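Local coordinates for DNA ligase (Archaeoglobus fulgidus, PDB 3GDE), which probably seals nicks in double-stranded DNA during replication, recombination and repair, using ATP and passing through an adenylated lysine intermediate, at residues V226-A240 and P408-V421. Residues are numbered along the deposited sequence; the frame is centred on the assembly and turned at random.
With PO4 (phosphate ion), chain B; PO4 (phosphate ion), chain C.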
loop_
_atom_site.group_PDB
_atom_site.type_symbol
_atom_site.label_atom_id
_atom_site.label_comp_id
_atom_site.label_asym_id
_atom_site.label_seq_id
_atom_site.Cartn_x
_atom_site.Cartn_y
_atom_site.Cartn_z
ATOM N N VAL A 226 -11.737 4.562 -4.375
ATOM C CA VAL A 226 -11.323 5.881 -3.960
ATOM C C VAL A 226 -10.603 5.808 -2.612
ATOM O O VAL A 226 -10.944 4.993 -1.742
ATOM C CB VAL A 226 -12.472 6.950 -4.080
ATOM C CG1 VAL A 226 -13.775 6.343 -4.626
ATOM C CG2 VAL A 226 -12.676 7.771 -2.792
ATOM N N ARG A 227 -9.559 6.619 -2.480
ATOM C CA ARG A 227 -8.759 6.640 -1.270
ATOM C C ARG A 227 -9.645 7.053 -0.109
ATOM O O ARG A 227 -10.336 8.071 -0.179
ATOM C CB ARG A 227 -7.598 7.609 -1.422
ATOM C CG ARG A 227 -6.356 7.150 -0.734
ATOM C CD ARG A 227 -5.717 5.999 -1.480
ATOM N NE ARG A 227 -4.602 6.434 -2.316
ATOM C CZ ARG A 227 -3.377 6.667 -1.859
ATOM N NH1 ARG A 227 -3.104 6.525 -0.569
ATOM N NH2 ARG A 227 -2.425 7.059 -2.688
ATOM N N MET A 228 -9.653 6.248 0.944
ATOM C CA MET A 228 -10.547 6.506 2.068
ATOM C C MET A 228 -10.174 7.776 2.834
ATOM O O MET A 228 -8.994 8.122 2.954
ATOM C CB MET A 228 -10.576 5.305 3.012
ATOM C CG MET A 228 -11.130 4.052 2.373
ATOM S SD MET A 228 -10.576 2.642 3.307
ATOM C CE MET A 228 -11.477 1.315 2.493
ATOM N N MET A 229 -11.185 8.475 3.330
ATOM C CA MET A 229 -10.955 9.591 4.251
ATOM C C MET A 229 -10.451 9.029 5.574
ATOM O O MET A 229 -10.986 8.040 6.074
ATOM C CB MET A 229 -12.239 10.399 4.459
ATOM C CG MET A 229 -12.080 11.613 5.346
ATOM S SD MET A 229 -13.550 12.626 5.293
ATOM C CE MET A 229 -13.018 14.041 6.261
ATOM N N LEU A 230 -9.421 9.651 6.136
ATOM C CA LEU A 230 -8.791 9.137 7.352
ATOM C C LEU A 230 -8.986 10.062 8.547
ATOM O O LEU A 230 -9.106 11.271 8.378
ATOM C CB LEU A 230 -7.295 8.908 7.106
ATOM C CG LEU A 230 -6.879 7.978 5.961
ATOM C CD1 LEU A 230 -5.357 7.955 5.841
ATOM C CD2 LEU A 230 -7.421 6.573 6.170
ATOM N N ALA A 231 -8.991 9.492 9.755
ATOM C CA ALA A 231 -9.153 10.265 10.986
ATOM C C ALA A 231 -7.850 10.439 11.775
ATOM O O ALA A 231 -6.973 9.569 11.754
ATOM C CB ALA A 231 -10.213 9.636 11.860
ATOM N N GLN A 232 -7.737 11.572 12.464
ATOM C CA GLN A 232 -6.645 11.819 13.409
ATOM C C GLN A 232 -6.958 11.227 14.782
ATOM O O GLN A 232 -8.115 11.107 15.158
ATOM C CB GLN A 232 -6.387 13.320 13.572
ATOM C CG GLN A 232 -5.657 13.964 12.410
ATOM C CD GLN A 232 -5.421 15.451 12.638
ATOM O OE1 GLN A 232 -5.443 15.935 13.779
ATOM N NE2 GLN A 232 -5.187 16.185 11.548
ATOM N N VAL A 233 -5.923 10.862 15.528
ATOM C CA VAL A 233 -6.125 10.425 16.905
ATOM C C VAL A 233 -6.349 11.663 17.783
ATOM O O VAL A 233 -5.544 12.583 17.783
ATOM C CB VAL A 233 -4.951 9.549 17.450
ATOM C CG1 VAL A 233 -5.264 9.051 18.865
ATOM C CG2 VAL A 233 -4.662 8.368 16.531
ATOM N N ALA A 234 -7.469 11.685 18.500
ATOM C CA ALA A 234 -7.761 12.761 19.443
ATOM C C ALA A 234 -7.021 12.521 20.745
ATOM O O ALA A 234 -6.823 11.372 21.149
ATOM C CB ALA A 234 -9.266 12.854 19.705
ATOM N N GLU A 235 -6.620 13.610 21.394
ATOM C CA GLU A 235 -5.946 13.560 22.693
ATOM C C GLU A 235 -6.870 12.962 23.743
ATOM O O GLU A 235 -6.479 12.075 24.504
ATOM C CB GLU A 235 -5.547 14.970 23.126
ATOM C CG GLU A 235 -4.976 15.850 22.010
ATOM C CD GLU A 235 -5.073 17.341 22.326
ATOM O OE1 GLU A 235 -5.239 18.143 21.374
ATOM O OE2 GLU A 235 -4.996 17.710 23.523
ATOM N N SER A 236 -8.105 13.462 23.765
ATOM C CA SER A 236 -9.127 13.010 24.695
ATOM C C SER A 236 -10.515 13.230 24.109
ATOM O O SER A 236 -10.691 13.980 23.144
ATOM C CB SER A 236 -9.014 13.757 26.027
ATOM O OG SER A 236 -9.461 15.098 25.895
ATOM N N LEU A 237 -11.494 12.578 24.728
ATOM C CA LEU A 237 -12.896 12.663 24.344
ATOM C C LEU A 237 -13.456 14.096 24.417
ATOM O O LEU A 237 -14.089 14.570 23.468
ATOM C CB LEU A 237 -13.696 11.704 25.226
ATOM C CG LEU A 237 -15.157 11.385 24.950
ATOM C CD1 LEU A 237 -15.418 9.951 25.354
ATOM C CD2 LEU A 237 -16.058 12.335 25.730
ATOM N N GLU A 238 -13.207 14.781 25.531
ATOM C CA GLU A 238 -13.755 16.127 25.757
ATOM C C GLU A 238 -13.026 17.250 25.009
ATOM O O GLU A 238 -13.584 18.330 24.826
ATOM C CB GLU A 238 -13.865 16.453 27.256
ATOM C CG GLU A 238 -12.611 16.165 28.077
ATOM C CD GLU A 238 -12.513 14.707 28.511
ATOM O OE1 GLU A 238 -13.548 14.134 28.924
ATOM O OE2 GLU A 238 -11.399 14.141 28.443
ATOM N N SER A 239 -11.792 16.998 24.578
ATOM C CA SER A 239 -11.069 17.956 23.743
ATOM C C SER A 239 -11.561 17.891 22.302
ATOM O O SER A 239 -11.662 18.917 21.620
ATOM C CB SER A 239 -9.571 17.691 23.787
ATOM O OG SER A 239 -9.287 16.356 23.411
ATOM N N ALA A 240 -11.858 16.676 21.845
ATOM C CA ALA A 240 -12.429 16.459 20.520
ATOM C C ALA A 240 -13.831 17.063 20.431
ATOM O O ALA A 240 -14.139 17.806 19.494
ATOM C CB ALA A 240 -12.463 14.968 20.198
ATOM N N PRO A 408 -17.451 17.673 4.440
ATOM C CA PRO A 408 -17.542 16.829 3.240
ATOM C C PRO A 408 -16.592 15.641 3.354
ATOM O O PRO A 408 -15.776 15.592 4.266
ATOM C CB PRO A 408 -17.066 17.757 2.126
ATOM C CG PRO A 408 -16.064 18.633 2.799
ATOM C CD PRO A 408 -16.582 18.846 4.208
ATOM N N TYR A 409 -16.697 14.698 2.436
ATOM C CA TYR A 409 -15.808 13.553 2.426
ATOM C C TYR A 409 -14.605 13.869 1.544
ATOM O O TYR A 409 -14.767 14.184 0.351
ATOM C CB TYR A 409 -16.559 12.306 1.928
ATOM C CG TYR A 409 -15.782 11.008 2.060
ATOM C CD1 TYR A 409 -16.036 10.128 3.110
ATOM C CD2 TYR A 409 -14.797 10.665 1.134
ATOM C CE1 TYR A 409 -15.331 8.924 3.225
ATOM C CE2 TYR A 409 -14.091 9.482 1.243
ATOM C CZ TYR A 409 -14.362 8.611 2.288
ATOM O OH TYR A 409 -13.647 7.442 2.396
ATOM N N ILE A 410 -13.407 13.797 2.137
ATOM C CA ILE A 410 -12.169 14.157 1.439
ATOM C C ILE A 410 -11.230 12.953 1.253
ATOM O O ILE A 410 -10.446 12.620 2.155
ATOM C CB ILE A 410 -11.411 15.319 2.149
ATOM C CG1 ILE A 410 -12.347 16.498 2.481
ATOM C CG2 ILE A 410 -10.215 15.778 1.303
ATOM C CD1 ILE A 410 -12.728 17.388 1.300
ATOM N N PRO A 411 -11.301 12.305 0.076
ATOM C CA PRO A 411 -10.497 11.117 -0.208
ATOM C C PRO A 411 -9.009 11.277 0.117
ATOM O O PRO A 411 -8.374 12.275 -0.265
ATOM C CB PRO A 411 -10.709 10.908 -1.712
ATOM C CG PRO A 411 -12.079 11.425 -1.954
ATOM C CD PRO A 411 -12.158 12.658 -1.074
ATOM N N GLY A 412 -8.484 10.308 0.855
ATOM C CA GLY A 412 -7.055 10.194 1.116
ATOM C C GLY A 412 -6.484 11.137 2.151
ATOM O O GLY A 412 -5.292 11.103 2.413
ATOM N N LYS A 413 -7.340 11.957 2.751
ATOM C CA LYS A 413 -6.906 13.014 3.652
ATOM C C LYS A 413 -7.133 12.649 5.110
ATOM O O LYS A 413 -8.155 12.062 5.462
ATOM C CB LYS A 413 -7.642 14.313 3.318
ATOM C CG LYS A 413 -7.003 15.589 3.851
ATOM C CD LYS A 413 -5.745 15.997 3.058
ATOM C CE LYS A 413 -6.040 16.287 1.583
ATOM N NZ LYS A 413 -6.598 17.649 1.372
ATOM N N ARG A 414 -6.160 13.023 5.941
ATOM C CA ARG A 414 -6.176 12.786 7.376
ATOM C C ARG A 414 -6.184 14.125 8.140
ATOM O O ARG A 414 -5.169 14.568 8.668
ATOM C CB ARG A 414 -4.975 11.903 7.750
ATOM C CG ARG A 414 -4.676 11.735 9.238
ATOM C CD ARG A 414 -3.684 10.590 9.476
ATOM N NE ARG A 414 -4.396 9.509 10.118
ATOM C CZ ARG A 414 -4.448 8.243 9.726
ATOM N NH1 ARG A 414 -3.766 7.780 8.679
ATOM N NH2 ARG A 414 -5.178 7.425 10.446
ATOM N N GLY A 415 -7.336 14.780 8.170
ATOM C CA GLY A 415 -7.482 16.041 8.900
ATOM C C GLY A 415 -8.228 15.893 10.220
ATOM O O GLY A 415 -8.469 14.776 10.695
ATOM N N LYS A 416 -8.602 17.026 10.803
ATOM C CA LYS A 416 -9.291 17.043 12.087
ATOM C C LYS A 416 -10.820 16.890 11.994
ATOM O O LYS A 416 -11.499 16.912 13.017
ATOM C CB LYS A 416 -8.929 18.316 12.856
ATOM C CG LYS A 416 -7.462 18.383 13.264
ATOM C CD LYS A 416 -7.195 19.494 14.283
ATOM C CE LYS A 416 -5.690 19.781 14.406
ATOM N NZ LYS A 416 -5.426 21.142 14.992
ATOM N N ASN A 417 -11.360 16.727 10.785
ATOM C CA ASN A 417 -12.814 16.579 10.618
ATOM C C ASN A 417 -13.369 15.258 11.165
ATOM O O ASN A 417 -14.547 15.163 11.516
ATOM C CB ASN A 417 -13.222 16.764 9.155
ATOM C CG ASN A 417 -13.310 18.234 8.743
ATOM O OD1 ASN A 417 -13.374 18.552 7.550
ATOM N ND2 ASN A 417 -13.323 19.131 9.723
ATOM N N TRP A 418 -12.513 14.242 11.203
ATOM C CA TRP A 418 -12.815 12.977 11.853
ATOM C C TRP A 418 -11.728 12.780 12.882
ATOM O O TRP A 418 -10.538 13.011 12.600
ATOM C CB TRP A 418 -12.757 11.813 10.864
ATOM C CG TRP A 418 -13.840 11.740 9.813
ATOM C CD1 TRP A 418 -14.747 12.712 9.473
ATOM C CD2 TRP A 418 -14.087 10.634 8.924
ATOM N NE1 TRP A 418 -15.559 12.264 8.454
ATOM C CE2 TRP A 418 -15.176 10.995 8.098
ATOM C CE3 TRP A 418 -13.506 9.365 8.766
ATOM C CZ2 TRP A 418 -15.698 10.132 7.119
ATOM C CZ3 TRP A 418 -14.029 8.507 7.798
ATOM C CH2 TRP A 418 -15.114 8.898 6.988
ATOM N N LEU A 419 -12.132 12.362 14.077
ATOM C CA LEU A 419 -11.177 12.032 15.136
ATOM C C LEU A 419 -11.515 10.673 15.744
ATOM O O LEU A 419 -12.684 10.379 16.009
ATOM C CB LEU A 419 -11.167 13.122 16.215
ATOM C CG LEU A 419 -10.844 14.564 15.799
ATOM C CD1 LEU A 419 -11.315 15.521 16.880
ATOM C CD2 LEU A 419 -9.357 14.786 15.506
ATOM N N LYS A 420 -10.499 9.837 15.938
ATOM C CA LYS A 420 -10.684 8.605 16.689
ATOM C C LYS A 420 -10.273 8.806 18.138
ATOM O O LYS A 420 -9.205 9.342 18.425
ATOM C CB LYS A 420 -9.964 7.385 16.061
ATOM C CG LYS A 420 -8.764 7.678 15.170
ATOM C CD LYS A 420 -8.113 6.396 14.620
ATOM C CE LYS A 420 -7.573 6.640 13.215
ATOM N NZ LYS A 420 -6.506 5.693 12.785
ATOM N N VAL A 421 -11.148 8.404 19.048
ATOM C CA VAL A 421 -10.795 8.344 20.459
ATOM C C VAL A 421 -11.017 6.923 20.959
ATOM O O VAL A 421 -12.142 6.416 21.000
ATOM C CB VAL A 421 -11.540 9.410 21.321
ATOM C CG1 VAL A 421 -12.967 9.528 20.909
ATOM C CG2 VAL A 421 -11.419 9.093 22.815
HETATM P P PO4 B . -5.696 4.278 9.726
HETATM O O1 PO4 B . -6.712 3.469 8.945
HETATM O O2 PO4 B . -6.398 5.507 10.239
HETATM O O3 PO4 B . -5.167 3.489 10.903
HETATM O O4 PO4 B . -4.563 4.659 8.814
HETATM P P PO4 C . -6.423 2.256 13.959
HETATM O O1 PO4 C . -7.439 1.280 14.502
HETATM O O2 PO4 C . -6.333 3.509 14.792
HETATM O O3 PO4 C . -5.079 1.573 13.906
HETATM O O4 PO4 C . -6.851 2.664 12.575
HETATM O O HOH W 1 -9.707 14.108 7.019
HETATM O O HOH W 2 -10.354 13.474 9.253
#
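Met229 reaches between two aromatic side chains of 408-421, Tyr409 and Trp418. Its CB lies over a face of the Tyr409 ring, 3.7 Å from the ring centroid. With CG anti to the backbone N (chi1 -177°), the extended chain carries SD and CE on to a face of the Trp418 indole. SD is 4.0 Å from the centroid of the five-membered ring of Trp418, a Met-aromatic contact. Tyr409 OH accepts a nearly straight bond from Met229 N (2.8 Å) and is also bonded to Asp299, which fixes the ring from its hydroxyl end.

Further along, Leu230 N donates to Lys413 O, next to Arg414. The bend of Arg414 at chi3 (-110°) goes with a bond from NE to Ala231 O (3.1 Å), made from above the carbonyl plane. Leu230 CB sits over the centre of one guanidinium face. Arg414 NH1 donates to O4 of the chain B phosphate (3.2 Å). Gln232 N bonds Trp418 O, Lys420 N donates to Gln232 O, and Ala234 N donates to Lys420 O. These parallel strand bonds set Lys420 beside Ala231. Its CE passes Ala231 O at 3.3 Å, and NZ donates to O2 of the chain C phosphate (3.0 Å). Leu419, on the sheet face opposite Lys420, meets Ala240.

Both phosphates probably come from the crystallisation liquor; phosphate also bonds Lys252, the predicted adenylated lysine. Arg414 and Lys420 are predicted ATP-binding residues. The pairing of 230-233 with 419-421 is consistent with its lining the predicted nucleotide-binding site of the ligase adenylation domain.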